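Local coordinates for protein predicted ATPase involved in replication control, Cdc46/Mcm family (Methanopyrus kandleri AV19, PDB 3F8T) that belongs to the MCM family of replication proteins, whose members generally bind ATP and unwind DNA, and may itself bind ATP and single-stranded DNA, at residues A296-E310 / L336-P348. The protein carries 2 engineered substitutions. Numbering follows the deposited sequence.
Sequences AVLADGGILAVDHLE and LNARCAVLAAINP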
loop_
_atom_site.group_PDB
_atom_site.type_symbol
_atom_site.label_atom_id
_atom_site.label_comp_id
_atom_site.label_asym_id
_atom_site.label_seq_id
_atom_site.Cartn_x
_atom_site.Cartn_y
_atom_site.Cartn_z
ATOM N N ALA A 296 -1.393 10.601 -2.947
ATOM C CA ALA A 296 -0.102 9.912 -3.055
ATOM C C ALA A 296 0.207 9.113 -1.779
ATOM O O ALA A 296 0.745 8.003 -1.829
ATOM C CB ALA A 296 1.004 10.892 -3.353
ATOM N N VAL A 297 -0.152 9.703 -0.639
ATOM C CA VAL A 297 -0.038 9.066 0.678
ATOM C C VAL A 297 -1.004 7.875 0.800
ATOM O O VAL A 297 -0.624 6.804 1.275
ATOM C CB VAL A 297 -0.252 10.123 1.811
ATOM C CG1 VAL A 297 -0.206 9.481 3.194
ATOM C CG2 VAL A 297 0.836 11.196 1.705
ATOM N N LEU A 298 -2.246 8.038 0.356
ATOM C CA LEU A 298 -3.194 6.918 0.410
ATOM C C LEU A 298 -2.819 5.783 -0.554
ATOM O O LEU A 298 -3.263 4.643 -0.386
ATOM C CB LEU A 298 -4.634 7.399 0.163
ATOM C CG LEU A 298 -5.214 8.339 1.232
ATOM C CD1 LEU A 298 -6.584 8.840 0.776
ATOM C CD2 LEU A 298 -5.317 7.610 2.572
ATOM N N ALA A 299 -1.992 6.093 -1.554
ATOM C CA ALA A 299 -1.536 5.092 -2.543
ATOM C C ALA A 299 -0.207 4.444 -2.128
ATOM O O ALA A 299 0.349 3.634 -2.872
ATOM C CB ALA A 299 -1.376 5.750 -3.933
ATOM N N ASP A 300 0.305 4.796 -0.950
ATOM C CA ASP A 300 1.533 4.186 -0.437
ATOM C C ASP A 300 1.511 2.663 -0.590
ATOM O O ASP A 300 0.587 1.987 -0.130
ATOM C CB ASP A 300 1.747 4.581 1.041
ATOM C CG ASP A 300 3.041 4.008 1.636
ATOM O OD1 ASP A 300 4.122 4.289 1.105
ATOM O OD2 ASP A 300 2.977 3.312 2.676
ATOM N N GLY A 301 2.536 2.136 -1.254
ATOM C CA GLY A 301 2.671 0.705 -1.480
ATOM C C GLY A 301 1.892 0.164 -2.673
ATOM O O GLY A 301 1.845 -1.047 -2.897
ATOM N N GLY A 302 1.258 1.050 -3.424
ATOM C CA GLY A 302 0.459 0.612 -4.567
ATOM C C GLY A 302 0.594 1.547 -5.753
ATOM O O GLY A 302 1.658 2.164 -5.965
ATOM N N ILE A 303 -0.482 1.641 -6.532
ATOM C CA ILE A 303 -0.460 2.425 -7.765
ATOM C C ILE A 303 -1.147 3.757 -7.529
ATOM O O ILE A 303 -2.270 3.800 -7.041
ATOM C CB ILE A 303 -1.191 1.689 -8.922
ATOM C CG1 ILE A 303 -0.516 0.334 -9.237
ATOM C CG2 ILE A 303 -1.332 2.603 -10.161
ATOM C CD1 ILE A 303 0.765 0.447 -10.074
ATOM N N LEU A 304 -0.473 4.840 -7.890
ATOM C CA LEU A 304 -1.147 6.128 -7.991
ATOM C C LEU A 304 -1.479 6.404 -9.463
ATOM O O LEU A 304 -0.586 6.697 -10.271
ATOM C CB LEU A 304 -0.310 7.258 -7.382
ATOM C CG LEU A 304 -0.923 8.659 -7.554
ATOM C CD1 LEU A 304 -2.115 8.859 -6.640
ATOM C CD2 LEU A 304 0.151 9.719 -7.321
ATOM N N ALA A 305 -2.764 6.309 -9.801
ATOM C CA ALA A 305 -3.190 6.556 -11.181
ATOM C C ALA A 305 -3.493 8.037 -11.352
ATOM O O ALA A 305 -4.431 8.564 -10.739
ATOM C CB ALA A 305 -4.406 5.694 -11.540
ATOM N N VAL A 306 -2.683 8.707 -12.163
ATOM C CA VAL A 306 -2.767 10.164 -12.311
ATOM C C VAL A 306 -3.241 10.464 -13.724
ATOM O O VAL A 306 -2.441 10.496 -14.653
ATOM C CB VAL A 306 -1.414 10.864 -12.046
ATOM C CG1 VAL A 306 -1.577 12.385 -12.173
ATOM C CG2 VAL A 306 -0.901 10.528 -10.642
ATOM N N ASP A 307 -4.547 10.659 -13.868
ATOM C CA ASP A 307 -5.160 10.822 -15.195
ATOM C C ASP A 307 -5.120 12.298 -15.591
ATOM O O ASP A 307 -5.126 13.184 -14.727
ATOM C CB ASP A 307 -6.605 10.320 -15.177
ATOM C CG ASP A 307 -7.111 9.860 -16.564
ATOM O OD1 ASP A 307 -6.390 9.966 -17.573
ATOM O OD2 ASP A 307 -8.251 9.358 -16.610
ATOM N N HIS A 308 -5.082 12.550 -16.896
ATOM C CA HIS A 308 -5.080 13.910 -17.450
ATOM C C HIS A 308 -3.933 14.782 -16.943
ATOM O O HIS A 308 -4.156 15.868 -16.385
ATOM C CB HIS A 308 -6.442 14.577 -17.217
ATOM C CG HIS A 308 -7.591 13.704 -17.617
ATOM N ND1 HIS A 308 -7.874 13.412 -18.930
ATOM C CD2 HIS A 308 -8.492 13.018 -16.876
ATOM C CE1 HIS A 308 -8.922 12.608 -18.984
ATOM N NE2 HIS A 308 -9.308 12.343 -17.750
ATOM N N LEU A 309 -2.712 14.306 -17.154
ATOM C CA LEU A 309 -1.504 15.013 -16.736
ATOM C C LEU A 309 -1.210 16.285 -17.557
ATOM O O LEU A 309 -0.411 17.125 -17.133
ATOM C CB LEU A 309 -0.299 14.048 -16.783
ATOM C CG LEU A 309 1.059 14.421 -16.167
ATOM C CD1 LEU A 309 0.948 14.647 -14.654
ATOM C CD2 LEU A 309 2.036 13.299 -16.435
ATOM N N GLU A 310 -1.837 16.431 -18.730
ATOM C CA GLU A 310 -1.556 17.588 -19.595
ATOM C C GLU A 310 -1.672 18.894 -18.830
ATOM O O GLU A 310 -2.646 19.099 -18.101
ATOM C CB GLU A 310 -2.467 17.611 -20.836
ATOM C CG GLU A 310 -3.967 17.688 -20.539
ATOM C CD GLU A 310 -4.653 16.328 -20.470
ATOM O OE1 GLU A 310 -3.970 15.280 -20.430
ATOM O OE2 GLU A 310 -5.904 16.309 -20.475
ATOM N N LEU A 336 5.693 12.332 4.794
ATOM C CA LEU A 336 4.806 11.147 4.878
ATOM C C LEU A 336 5.180 10.114 3.810
ATOM O O LEU A 336 5.634 10.490 2.737
ATOM C CB LEU A 336 3.339 11.554 4.688
ATOM C CG LEU A 336 2.814 12.644 5.625
ATOM C CD1 LEU A 336 1.449 13.130 5.182
ATOM C CD2 LEU A 336 2.757 12.114 7.051
ATOM N N ASN A 337 5.005 8.828 4.108
ATOM C CA ASN A 337 5.333 7.785 3.131
ATOM C C ASN A 337 4.343 7.882 1.978
ATOM O O ASN A 337 3.130 7.970 2.194
ATOM C CB ASN A 337 5.240 6.377 3.712
ATOM C CG ASN A 337 6.434 6.000 4.579
ATOM O OD1 ASN A 337 6.253 5.380 5.626
ATOM N ND2 ASN A 337 7.641 6.332 4.141
ATOM N N ALA A 338 4.881 7.874 0.772
ATOM C CA ALA A 338 4.093 7.891 -0.446
ATOM C C ALA A 338 4.845 7.058 -1.470
ATOM O O ALA A 338 5.288 7.562 -2.510
ATOM C CB ALA A 338 3.909 9.321 -0.932
ATOM N N ARG A 339 4.987 5.772 -1.153
ATOM C CA ARG A 339 5.817 4.860 -1.930
ATOM C C ARG A 339 4.941 4.235 -2.984
ATOM O O ARG A 339 4.646 3.037 -2.939
ATOM C CB ARG A 339 6.460 3.797 -1.018
ATOM C CG ARG A 339 7.452 4.421 -0.021
ATOM C CD ARG A 339 7.736 3.505 1.200
ATOM N NE ARG A 339 6.539 3.251 2.005
ATOM C CZ ARG A 339 6.529 2.539 3.134
ATOM N NH1 ARG A 339 7.663 2.020 3.621
ATOM N NH2 ARG A 339 5.391 2.353 3.793
ATOM N N CYS A 340 4.512 5.076 -3.926
ATOM C CA CYS A 340 3.567 4.660 -4.966
ATOM C C CYS A 340 4.253 4.528 -6.323
ATOM O O CYS A 340 5.253 5.188 -6.590
ATOM C CB CYS A 340 2.402 5.658 -5.042
ATOM S SG CYS A 340 2.870 7.388 -5.198
ATOM N N ALA A 341 3.735 3.646 -7.166
ATOM C CA ALA A 341 4.195 3.546 -8.546
ATOM C C ALA A 341 3.235 4.437 -9.332
ATOM O O ALA A 341 2.024 4.230 -9.284
ATOM C CB ALA A 341 4.124 2.078 -9.016
ATOM N N VAL A 342 3.768 5.440 -10.021
ATOM C CA VAL A 342 2.925 6.421 -10.692
ATOM C C VAL A 342 2.565 5.938 -12.107
ATOM O O VAL A 342 3.446 5.752 -12.958
ATOM C CB VAL A 342 3.583 7.803 -10.741
ATOM C CG1 VAL A 342 2.758 8.773 -11.616
ATOM C CG2 VAL A 342 3.753 8.363 -9.305
ATOM N N LEU A 343 1.273 5.731 -12.307
ATOM C CA LEU A 343 0.705 5.414 -13.622
ATOM C C LEU A 343 -0.073 6.628 -14.091
ATOM O O LEU A 343 -1.200 6.850 -13.685
ATOM C CB LEU A 343 -0.203 4.187 -13.561
ATOM C CG LEU A 343 -0.951 3.883 -14.892
ATOM C CD1 LEU A 343 0.015 3.692 -16.055
ATOM C CD2 LEU A 343 -1.795 2.680 -14.707
ATOM N N ALA A 344 0.558 7.414 -14.946
ATOM C CA ALA A 344 -0.019 8.664 -15.407
ATOM C C ALA A 344 -0.540 8.497 -16.832
ATOM O O ALA A 344 -0.141 7.570 -17.540
ATOM C CB ALA A 344 1.003 9.737 -15.357
ATOM N N ALA A 345 -1.466 9.375 -17.216
ATOM C CA ALA A 345 -1.970 9.436 -18.587
ATOM C C ALA A 345 -1.991 10.877 -19.082
ATOM O O ALA A 345 -2.366 11.803 -18.345
ATOM C CB ALA A 345 -3.337 8.809 -18.667
ATOM N N ILE A 346 -1.598 11.064 -20.338
ATOM C CA ILE A 346 -1.599 12.393 -20.949
ATOM C C ILE A 346 -2.189 12.317 -22.352
ATOM O O ILE A 346 -1.960 11.344 -23.083
ATOM C CB ILE A 346 -0.180 13.009 -21.005
ATOM C CG1 ILE A 346 -0.236 14.492 -21.358
ATOM C CG2 ILE A 346 0.734 12.259 -22.004
ATOM C CD1 ILE A 346 1.007 15.276 -20.938
ATOM N N ASN A 347 -2.966 13.338 -22.699
ATOM C CA ASN A 347 -3.554 13.436 -24.027
ATOM C C ASN A 347 -2.728 14.383 -24.869
ATOM O O ASN A 347 -2.833 15.596 -24.695
ATOM C CB ASN A 347 -4.999 13.938 -23.957
ATOM C CG ASN A 347 -5.582 14.252 -25.339
ATOM O OD1 ASN A 347 -4.989 13.921 -26.366
ATOM N ND2 ASN A 347 -6.749 14.893 -25.360
ATOM N N PRO A 348 -1.928 13.835 -25.803
ATOM C CA PRO A 348 -1.132 14.658 -26.713
ATOM C C PRO A 348 -2.043 15.242 -27.798
ATOM O O PRO A 348 -3.100 15.805 -27.487
ATOM C CB PRO A 348 -0.140 13.654 -27.311
ATOM C CG PRO A 348 -0.851 12.341 -27.252
ATOM C CD PRO A 348 -1.783 12.393 -26.083
HETATM O O HOH W 1 1.645 6.449 3.738
HETATM O O HOH W 2 4.314 0.926 -4.948
#
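Strands 303-307 and 341-346 pair in parallel, their axes 4.5 Å apart at 15°, through a ladder that runs from Ala341 N on Gly302 O, by way of Leu304 N on Ala341 O (2.9 Å), to Ala345 N on Val306 O. Beyond it Leu309 N reaches Ala345 O at 2.8 Å, almost straight. On one face of the sheet CG2 of Ile303 packs against CB of Leu343 and its CD1 against CB of Ala341, under helix 219-229. On the other, Leu304 CB lies 3.9 Å from Cys340 SG, Val306 CG2 meets Val342 CG1, and Leu309 CD2 covers Ala344 CB. These are adjacent strands of the five-stranded parallel sheet, order 2-3-4-1-5, of the MCM P-loop domain, the AAA+ core. At the end of strand 303-307 Asp307 probably corresponds to the Walker B aspartate of the family, with His308 at the glutamate position; Asp307 OD2 is hydrogen-bonded to Ser252 OG and Tyr268 OH, while Asp307 OD1 lies 3.4 Å from Ala345 CB. Ahead of the strands, the type II turn Ala299-Gly302 faces the inverse gamma turn centred on Arg339, and Gly301 N hydrogen-bonds to Arg339 O from above the carbonyl plane. Asp300 and Arg339 run side by side, carboxylate and guanidinium only 5° from coplanar. In a side-on salt bridge Arg339 NE meets the syn lone pair of Asp300 OD1 at 2.8 Å, and Arg339 NH2 that of Asp300 OD2, while Arg339 N takes the anti lone pair of OD1; the arginine's bend at chi3 (-63°) turns its guanidinium edge to the acid. With an alanine at Asp300 the guanidinium would probably lose its counter-charge and Arg339 N its acceptor, leaving the arginine freer to turn. Val297 CG2 packs on Leu336 CB, with Val329 of the hairpin strand 328-331 touching both side chains.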